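Endoglucanase (Komagataeibacter sucrofermentans, PDB 6VC5) probably catalyses the endohydrolysis of (1->4)-beta-D-glucosidic linkages in cellulose and related beta-D-glucans, as a member of glycosyl hydrolase family 8. Local coordinates at residues Y157-L162 and Q183-G188; R246-Y251 and L277-C282. All blocks are in the same frame, centred on the assembly; numbering follows the deposited sequence.

Contact 1: Y157-L162 and Q183-G188; sequences YVMPSL and QIIAKG
Between Tyr157 and Met159, the two residues that reach across to 183-188, the carbonyl oxygen Val158 O is gripped by two backbone amides: Ser161 N lies 2.8 Å from it, and Leu162 N approaches the same Val158 O at 3.2 Å. This N-terminal turn of helix 159-169 leaves Tyr157 just ahead of the helix, with its ring extending toward the last turns of helix 172-187. The phenol end does the touching, with Tyr157 OH 4.2 Å from the terminal methyl Ile184 CD1. The hydroxyl is buried but satisfied, since it is hydrogen-bonded to Leu137 N in strand 134-137, a bond that probably helps hold the end of the ring in place. Alongside, the thioether chain of Met159 finishes with CE anti to CB (chi3 -161°), which sends its methyl outward to meet Ile185; Met159 CE and Ile185 CD1 come within 4.4 Å, end against end. No hydrogen bond crosses the interface, and only 110 Å² is buried. Leu154 packs on both isoleucines, and Leu230 covers Ile185. Two successive helices joined by a short turn, with the start of the first facing the end of the second, form a helical hairpin, the building unit of the (alpha/alpha)6 barrel of family 8.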
loop_
_atom_site.group_PDB
_atom_site.type_symbol
_atom_site.label_atom_id
_atom_site.label_comp_id
_atom_site.label_asym_id
_atom_site.label_seq_id
_atom_site.Cartn_x
_atom_site.Cartn_y
_atom_site.Cartn_z
ATOM N N TYR A 157 -3.406 -0.084 5.302
ATOM C CA TYR A 157 -4.835 0.150 5.096
ATOM C C TYR A 157 -5.002 0.690 3.681
ATOM O O TYR A 157 -5.124 1.896 3.438
ATOM C CB TYR A 157 -5.380 1.129 6.125
ATOM C CG TYR A 157 -5.680 0.528 7.477
ATOM C CD1 TYR A 157 -6.979 0.190 7.833
ATOM C CD2 TYR A 157 -4.665 0.316 8.404
ATOM C CE1 TYR A 157 -7.264 -0.346 9.076
ATOM C CE2 TYR A 157 -4.937 -0.223 9.653
ATOM C CZ TYR A 157 -6.242 -0.548 9.984
ATOM O OH TYR A 157 -6.508 -1.079 11.229
ATOM N N VAL A 158 -4.968 -0.232 2.726
ATOM C CA VAL A 158 -5.138 0.108 1.318
ATOM C C VAL A 158 -6.622 0.390 1.132
ATOM O O VAL A 158 -7.400 -0.494 0.749
ATOM C CB VAL A 158 -4.608 -1.027 0.423
ATOM C CG1 VAL A 158 -4.768 -0.686 -1.065
ATOM C CG2 VAL A 158 -3.138 -1.332 0.748
ATOM N N MET A 159 -7.024 1.620 1.434
ATOM C CA MET A 159 -8.448 1.909 1.578
ATOM C C MET A 159 -9.291 1.573 0.349
ATOM O O MET A 159 -10.386 1.022 0.533
ATOM C CB MET A 159 -8.660 3.337 2.104
ATOM C CG MET A 159 -8.222 3.543 3.569
ATOM S SD MET A 159 -9.169 2.579 4.793
ATOM C CE MET A 159 -8.798 3.478 6.328
ATOM N N PRO A 160 -8.868 1.838 -0.894
ATOM C CA PRO A 160 -9.699 1.422 -2.044
ATOM C C PRO A 160 -9.889 -0.081 -2.139
ATOM O O PRO A 160 -10.879 -0.545 -2.730
ATOM C CB PRO A 160 -8.912 1.939 -3.251
ATOM C CG PRO A 160 -8.103 3.087 -2.695
ATOM C CD PRO A 160 -7.731 2.688 -1.307
ATOM N N SER A 161 -8.956 -0.862 -1.591
ATOM C CA SER A 161 -9.131 -2.307 -1.585
ATOM C C SER A 161 -10.139 -2.748 -0.531
ATOM O O SER A 161 -10.933 -3.667 -0.778
ATOM C CB SER A 161 -7.789 -2.997 -1.355
ATOM O OG SER A 161 -7.947 -4.381 -1.559
ATOM N N LEU A 162 -10.110 -2.122 0.653
ATOM C CA LEU A 162 -11.125 -2.410 1.665
ATOM C C LEU A 162 -12.515 -2.040 1.166
ATOM O O LEU A 162 -13.484 -2.760 1.431
ATOM C CB LEU A 162 -10.791 -1.683 2.974
ATOM C CG LEU A 162 -9.437 -2.011 3.608
ATOM C CD1 LEU A 162 -9.298 -1.276 4.937
ATOM C CD2 LEU A 162 -9.278 -3.500 3.799
ATOM N N GLN A 183 -10.393 6.116 12.688
ATOM C CA GLN A 183 -10.236 6.557 14.073
ATOM C C GLN A 183 -8.793 6.397 14.537
ATOM O O GLN A 183 -8.240 7.287 15.196
ATOM C CB GLN A 183 -11.157 5.749 14.983
ATOM C CG GLN A 183 -12.630 6.049 14.817
ATOM C CD GLN A 183 -13.473 5.307 15.830
ATOM O OE1 GLN A 183 -14.650 5.031 15.592
ATOM N NE2 GLN A 183 -12.878 4.982 16.972
ATOM N N ILE A 184 -8.169 5.270 14.197
ATOM C CA ILE A 184 -6.789 5.021 14.600
ATOM C C ILE A 184 -5.840 6.007 13.920
ATOM O O ILE A 184 -4.899 6.517 14.546
ATOM C CB ILE A 184 -6.417 3.560 14.293
ATOM C CG1 ILE A 184 -7.143 2.616 15.249
ATOM C CG2 ILE A 184 -4.898 3.368 14.347
ATOM C CD1 ILE A 184 -7.312 1.204 14.717
ATOM N N ILE A 185 -6.059 6.280 12.631
ATOM C CA ILE A 185 -5.206 7.230 11.915
ATOM C C ILE A 185 -5.345 8.632 12.495
ATOM O O ILE A 185 -4.357 9.358 12.639
ATOM C CB ILE A 185 -5.497 7.202 10.403
ATOM C CG1 ILE A 185 -5.011 5.885 9.798
ATOM C CG2 ILE A 185 -4.835 8.385 9.713
ATOM C CD1 ILE A 185 -5.530 5.636 8.389
ATOM N N ALA A 186 -6.570 9.042 12.821
ATOM C CA ALA A 186 -6.767 10.361 13.412
ATOM C C ALA A 186 -6.006 10.501 14.725
ATOM O O ALA A 186 -5.385 11.540 14.983
ATOM C CB ALA A 186 -8.258 10.620 13.625
ATOM N N LYS A 187 -6.008 9.447 15.551
ATOM C CA LYS A 187 -5.403 9.533 16.876
ATOM C C LYS A 187 -3.903 9.263 16.859
ATOM O O LYS A 187 -3.156 9.866 17.643
ATOM C CB LYS A 187 -6.079 8.565 17.841
ATOM C CG LYS A 187 -5.592 8.760 19.259
ATOM C CD LYS A 187 -6.076 7.679 20.172
ATOM C CE LYS A 187 -6.024 8.150 21.614
ATOM N NZ LYS A 187 -4.744 8.862 21.909
ATOM N N GLY A 188 -3.449 8.350 16.008
ATOM C CA GLY A 188 -2.059 7.930 15.995
ATOM C C GLY A 188 -1.182 8.851 15.175
ATOM O O GLY A 188 -0.559 8.423 14.199
#

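Contact 2: R246-Y251 and L277-C282; sequences RFWNHY and LAVASC
One face of the Trp248 indole is covered by the methyl of Ala280, while Val279 approaches the same ring system obliquely. Trp248 lies in the last turns of helix 238-251, Ala280 and Val279 on helix 274-282, within the (alpha/alpha)6 barrel fold expected of a family 8 glycosidase. Ala280 CB sits 3.7 Å from the centroid of the five-membered ring of Trp248, only 16° off the ring normal, a clear CH-pi contact. The closest atom pair is Ala280 CB with Trp248 CD2 at 3.5 Å, so the methyl rests near the fusion bond of the indole. Trp248 reaches this position with CG anti to its carbonyl carbon (chi1 -49°), which brings the indole to the neighbouring helix. Because Ala280 carries nothing beyond CB, the helix backbones can come near one another, and the two CA atoms, Trp248 CA and Ala280 CA, are 6.5 Å apart. Farther along the benzo ring, Val279 CG1 stands 4.4 Å from Trp248 CZ2; the valine also packs on Leu305 of helix 300-313 and on Pro227 and Leu228 of helix 225-232. The indole nitrogen is engaged as well, Trp248 NE1 giving a weak hydrogen bond to Thr283 O just beyond the second segment. A leucine in place of Trp248 would probably leave the Ala280 methyl without its aromatic face and Thr283 O without this weak donor. The next residue, Asn249, adds a polar tie through hydrogen bonds to Gly284 O and Ala286 N. Not only the methyl lies over the indole: the backbone carbon of the same alanine comes close too, with Ala280 CA 3.7 Å from Trp248 CE2.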
loop_
_atom_site.group_PDB
_atom_site.type_symbol
_atom_site.label_atom_id
_atom_site.label_comp_id
_atom_site.label_asym_id
_atom_site.label_seq_id
_atom_site.Cartn_x
_atom_site.Cartn_y
_atom_site.Cartn_z
ATOM N N ARG A 246 -0.039 21.872 5.427
ATOM C CA ARG A 246 0.921 22.707 6.141
ATOM C C ARG A 246 2.311 22.098 6.090
ATOM O O ARG A 246 3.313 22.814 5.959
ATOM C CB ARG A 246 0.484 22.871 7.596
ATOM C CG ARG A 246 0.105 24.287 7.946
ATOM C CD ARG A 246 -0.248 24.416 9.414
ATOM N NE ARG A 246 -1.283 23.468 9.818
ATOM C CZ ARG A 246 -2.564 23.562 9.472
ATOM N NH1 ARG A 246 -3.438 22.657 9.899
ATOM N NH2 ARG A 246 -2.973 24.560 8.705
ATOM N N PHE A 247 2.383 20.770 6.182
ATOM C CA PHE A 247 3.655 20.064 6.121
ATOM C C PHE A 247 4.300 20.192 4.739
ATOM O O PHE A 247 5.464 20.599 4.623
ATOM C CB PHE A 247 3.426 18.597 6.507
ATOM C CG PHE A 247 4.641 17.732 6.372
ATOM C CD1 PHE A 247 5.730 17.911 7.213
ATOM C CD2 PHE A 247 4.689 16.730 5.420
ATOM C CE1 PHE A 247 6.851 17.117 7.096
ATOM C CE2 PHE A 247 5.813 15.932 5.293
ATOM C CZ PHE A 247 6.890 16.123 6.131
ATOM N N TRP A 248 3.564 19.855 3.671
ATOM C CA TRP A 248 4.167 19.928 2.344
ATOM C C TRP A 248 4.645 21.339 2.038
ATOM O O TRP A 248 5.722 21.530 1.464
ATOM C CB TRP A 248 3.180 19.545 1.245
ATOM C CG TRP A 248 2.377 18.296 1.390
ATOM C CD1 TRP A 248 1.026 18.191 1.208
ATOM C CD2 TRP A 248 2.854 16.966 1.633
ATOM N NE1 TRP A 248 0.630 16.892 1.363
ATOM C CE2 TRP A 248 1.727 16.116 1.621
ATOM C CE3 TRP A 248 4.114 16.413 1.879
ATOM C CZ2 TRP A 248 1.819 14.740 1.851
ATOM C CZ3 TRP A 248 4.207 15.039 2.103
ATOM C CH2 TRP A 248 3.065 14.224 2.091
ATOM N N ASN A 249 3.829 22.338 2.362
ATOM C CA ASN A 249 4.142 23.707 1.979
ATOM C C ASN A 249 5.247 24.331 2.823
ATOM O O ASN A 249 5.896 25.279 2.359
ATOM C CB ASN A 249 2.864 24.539 1.998
ATOM C CG ASN A 249 1.962 24.214 0.827
ATOM O OD1 ASN A 249 2.377 24.310 -0.325
ATOM N ND2 ASN A 249 0.729 23.809 1.113
ATOM N N HIS A 250 5.499 23.813 4.027
ATOM C CA HIS A 250 6.636 24.293 4.808
ATOM C C HIS A 250 7.953 23.983 4.119
ATOM O O HIS A 250 8.886 24.800 4.142
ATOM C CB HIS A 250 6.656 23.661 6.198
ATOM C CG HIS A 250 7.798 24.136 7.046
ATOM N ND1 HIS A 250 7.810 25.369 7.662
ATOM C CD2 HIS A 250 8.963 23.534 7.385
ATOM C CE1 HIS A 250 8.936 25.509 8.340
ATOM N NE2 HIS A 250 9.655 24.411 8.187
ATOM N N TYR A 251 8.059 22.793 3.525
ATOM C CA TYR A 251 9.297 22.382 2.877
ATOM C C TYR A 251 9.338 22.759 1.406
ATOM O O TYR A 251 10.412 23.105 0.893
ATOM C CB TYR A 251 9.523 20.879 3.081
ATOM C CG TYR A 251 9.968 20.585 4.497
ATOM C CD1 TYR A 251 11.233 20.967 4.927
ATOM C CD2 TYR A 251 9.118 19.962 5.407
ATOM C CE1 TYR A 251 11.652 20.727 6.215
ATOM C CE2 TYR A 251 9.532 19.716 6.708
ATOM C CZ TYR A 251 10.802 20.103 7.099
ATOM O OH TYR A 251 11.228 19.866 8.385
ATOM N N LEU A 277 6.492 13.770 -4.222
ATOM C CA LEU A 277 5.889 14.950 -4.825
ATOM C C LEU A 277 4.563 14.601 -5.479
ATOM O O LEU A 277 3.615 15.392 -5.427
ATOM C CB LEU A 277 6.861 15.558 -5.840
ATOM C CG LEU A 277 6.411 16.764 -6.650
ATOM C CD1 LEU A 277 6.124 17.927 -5.742
ATOM C CD2 LEU A 277 7.493 17.123 -7.645
ATOM N N ALA A 278 4.476 13.414 -6.090
ATOM C CA ALA A 278 3.202 12.961 -6.639
ATOM C C ALA A 278 2.130 12.879 -5.555
ATOM O O ALA A 278 1.010 13.365 -5.740
ATOM C CB ALA A 278 3.388 11.608 -7.317
ATOM N N VAL A 279 2.459 12.282 -4.404
ATOM C CA VAL A 279 1.509 12.216 -3.290
ATOM C C VAL A 279 1.137 13.613 -2.795
ATOM O O VAL A 279 -0.043 13.912 -2.571
ATOM C CB VAL A 279 2.092 11.351 -2.159
ATOM C CG1 VAL A 279 1.159 11.391 -0.954
ATOM C CG2 VAL A 279 2.277 9.903 -2.633
ATOM N N ALA A 280 2.132 14.478 -2.583
ATOM C CA ALA A 280 1.872 15.824 -2.072
ATOM C C ALA A 280 0.988 16.623 -3.011
ATOM O O ALA A 280 0.110 17.361 -2.564
ATOM C CB ALA A 280 3.191 16.567 -1.861
ATOM N N SER A 281 1.174 16.450 -4.318
ATOM C CA SER A 281 0.362 17.160 -5.289
ATOM C C SER A 281 -1.104 16.738 -5.208
ATOM O O SER A 281 -1.987 17.510 -5.593
ATOM C CB SER A 281 0.942 16.912 -6.692
ATOM O OG SER A 281 2.290 17.379 -6.774
ATOM N N CYS A 282 -1.388 15.529 -4.706
ATOM C CA CYS A 282 -2.764 15.074 -4.595
ATOM C C CYS A 282 -3.386 15.477 -3.257
ATOM O O CYS A 282 -4.598 15.305 -3.060
ATOM C CB CYS A 282 -2.786 13.559 -4.727
ATOM S SG CYS A 282 -2.329 12.906 -6.373
#

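Overall arrangement
The touching residues of both contacts are buried, but contact 1 lies nearer the middle of the molecule, its centre about 11 Å from the centre of the chain against about 19 Å for contact 2; both have exposed neighbours on a helix. The contacts share no helix: contact 1 joins neighbours linked by a short turn, contact 2 helices separated by a long, mostly non-helical connection. Helix 225-232 lies beside both, touching Ile185 in the first and Val279 in the second. Sparse meetings of side-chain ends mark the first; a broad aromatic face against a small residue marks the second. Their centres are about 20 Å apart.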